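Cell division protein FtsZ 1 (Methanocaldococcus jannaschii, PDB 2VAP) binds GTP, probably hydrolyses it, and is thought to polymerise into the contractile Z ring that recruits other division proteins to the future division site. Local coordinates at residues A[172-175]-A[176-179]. Sequence-based numbering, arbitrary orientation.
Sequences NAME and GLER
Arg179 sets its CG anti to its carbonyl carbon (chi1 -66°) and then bends at chi3 (-56°), which folds the guanidinium back along the helix over Glu175 O and Gly176. NH1 comes to 3.5 Å from Glu175 O, and the CA of Gly176 sits 3.6 Å above the guanidinium plane, toward its rim. At the guanidinium's edge and in its plane, a water accepts from Arg179 NH1 at 3.1 Å and donates to Asn172 O at 2.8 Å. That carbonyl therefore receives two bonds, since Gly176 N also donates to it at 3.0 Å in one of four successive i to i+4 bonds that join 172-175 to 176-179. NH2 of Arg179 reaches the carbonyl of Thr137, tying this helix to the start of helix 135-149. Cut back to an alanine, Arg179 would lose both donors, which would probably leave the water on Asn172 O with one mate fewer and the Thr137 carbonyl without this bond. Helix 167-181 is the crossover of a beta-alpha-beta unit between parallel strands 153-160 and 186-191 of the Rossmann-like GTPase domain, and the side chain of Ala173 lies about 7 Å from the bound GDP. On the buried side, Met174 and Leu177 extend alongside each other from the same flank of the helix. Met174, bent at chi2 and chi3, brings its CE within 3.9 Å of Leu177 CD2, and SD lies equally near that methyl. Phe346 of strand 344-347 packs against both residues, while Leu160 meets Met174 and Val158 meets Leu177.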
ATOM      1  N   ASN A 172      -4.348  -8.314  18.575  1.00 15.58           N
ATOM      2  CA  ASN A 172      -4.170  -6.863  18.502  1.00 12.76           C
ATOM      3  C   ASN A 172      -4.244  -6.346  17.064  1.00 14.59           C
ATOM      4  O   ASN A 172      -4.913  -5.348  16.794  1.00 12.37           O
ATOM      5  CB  ASN A 172      -2.854  -6.439  19.165  1.00 15.31           C
ATOM      6  CG  ASN A 172      -2.911  -6.495  20.689  1.00 18.86           C
ATOM      7  OD1 ASN A 172      -1.878  -6.447  21.356  1.00 25.55           O
ATOM      8  ND2 ASN A 172      -4.116  -6.593  21.244  1.00 19.27           N
ATOM      9  N   ALA A 173      -3.570  -7.044  16.151  1.00 12.74           N
ATOM     10  CA  ALA A 173      -3.569  -6.689  14.729  1.00 12.42           C
ATOM     11  C   ALA A 173      -4.971  -6.697  14.124  1.00 11.89           C
ATOM     12  O   ALA A 173      -5.334  -5.789  13.374  1.00 14.04           O
ATOM     13  CB  ALA A 173      -2.662  -7.629  13.952  1.00 13.43           C
ATOM     14  N   MET A 174      -5.749  -7.724  14.458  1.00 13.50           N
ATOM     15  CA  MET A 174      -7.094  -7.893  13.910  1.00 17.06           C
ATOM     16  C   MET A 174      -8.089  -6.883  14.474  1.00 17.88           C
ATOM     17  O   MET A 174      -9.019  -6.471  13.778  1.00 16.92           O
ATOM     18  CB  MET A 174      -7.591  -9.326  14.122  1.00 16.48           C
ATOM     19  CG  MET A 174      -6.885 -10.365  13.254  1.00 13.90           C
ATOM     20  SD  MET A 174      -6.960 -10.025  11.479  1.00 18.75           S
ATOM     21  CE  MET A 174      -8.722 -10.140  11.165  1.00 24.91           C
ATOM     22  N   GLU A 175      -7.886  -6.485  15.729  1.00 15.56           N
ATOM     23  CA  GLU A 175      -8.676  -5.412  16.332  1.00 14.57           C
ATOM     24  C   GLU A 175      -8.367  -4.076  15.660  1.00 16.22           C
ATOM     25  O   GLU A 175      -9.268  -3.268  15.426  1.00 20.01           O
ATOM     26  CB  GLU A 175      -8.433  -5.330  17.843  1.00 16.21           C
ATOM     27  CG  GLU A 175      -9.084  -6.460  18.637  1.00 24.99           C
ATOM     28  CD  GLU A 175      -8.814  -6.385  20.134  1.00 33.46           C
ATOM     29  OE1 GLU A 175      -7.960  -5.577  20.562  1.00 45.70           O
ATOM     30  OE2 GLU A 175      -9.460  -7.144  20.886  1.00 50.79           O
ATOM     31  N   GLY A 176      -7.090  -3.862  15.340  1.00 14.74           N
ATOM     32  CA  GLY A 176      -6.652  -2.679  14.600  1.00 11.96           C
ATOM     33  C   GLY A 176      -7.170  -2.654  13.173  1.00 14.45           C
ATOM     34  O   GLY A 176      -7.490  -1.589  12.641  1.00 15.98           O
ATOM     35  N   LEU A 177      -7.252  -3.832  12.557  1.00 13.82           N
ATOM     36  CA  LEU A 177      -7.780  -3.971  11.201  1.00 10.78           C
ATOM     37  C   LEU A 177      -9.267  -3.612  11.151  1.00 13.96           C
ATOM     38  O   LEU A 177      -9.734  -3.008  10.181  1.00 19.41           O
ATOM     39  CB  LEU A 177      -7.551  -5.395  10.681  1.00 13.32           C
ATOM     40  CG  LEU A 177      -7.689  -5.676   9.181  1.00 17.15           C
ATOM     41  CD1 LEU A 177      -6.582  -5.004   8.376  1.00 13.98           C
ATOM     42  CD2 LEU A 177      -7.683  -7.176   8.935  1.00 17.19           C
ATOM     43  N   GLU A 178      -9.996  -3.981  12.205  1.00 15.75           N
ATOM     44  CA  GLU A 178     -11.413  -3.645  12.341  1.00 16.27           C
ATOM     45  C   GLU A 178     -11.618  -2.134  12.479  1.00 19.17           C
ATOM     46  O   GLU A 178     -12.553  -1.575  11.899  1.00 23.24           O
ATOM     47  CB  GLU A 178     -12.026  -4.388  13.536  1.00 21.50           C
ATOM     48  CG  GLU A 178     -13.544  -4.233  13.690  1.00 32.01           C
ATOM     49  CD  GLU A 178     -14.336  -4.882  12.563  1.00 51.61           C
ATOM     50  OE1 GLU A 178     -15.344  -4.285  12.130  1.00 64.14           O
ATOM     51  OE2 GLU A 178     -13.954  -5.982  12.108  1.00 63.47           O
ATOM     52  N   ARG A 179     -10.740  -1.482  13.241  1.00 15.93           N
ATOM     53  CA  ARG A 179     -10.792  -0.029  13.421  1.00 13.43           C
ATOM     54  C   ARG A 179     -10.428   0.723  12.139  1.00 18.99           C
ATOM     55  O   ARG A 179     -11.025   1.758  11.835  1.00 19.14           O
ATOM     56  CB  ARG A 179      -9.890   0.419  14.575  1.00 16.88           C
ATOM     57  CG  ARG A 179     -10.333  -0.072  15.951  1.00 19.37           C
ATOM     58  CD  ARG A 179      -9.610   0.658  17.080  1.00 30.76           C
ATOM     59  NE  ARG A 179      -8.154   0.556  16.984  1.00 44.50           N
ATOM     60  CZ  ARG A 179      -7.425  -0.432  17.499  1.00400.97           C
ATOM     61  NH1 ARG A 179      -8.003  -1.429  18.157  1.00 30.87           N
ATOM     62  NH2 ARG A 179      -6.107  -0.422  17.352  1.00 35.55           N
TER
HETATM   63  O   HOH W   1      -5.640  -3.396  18.718  1.00 28.89           O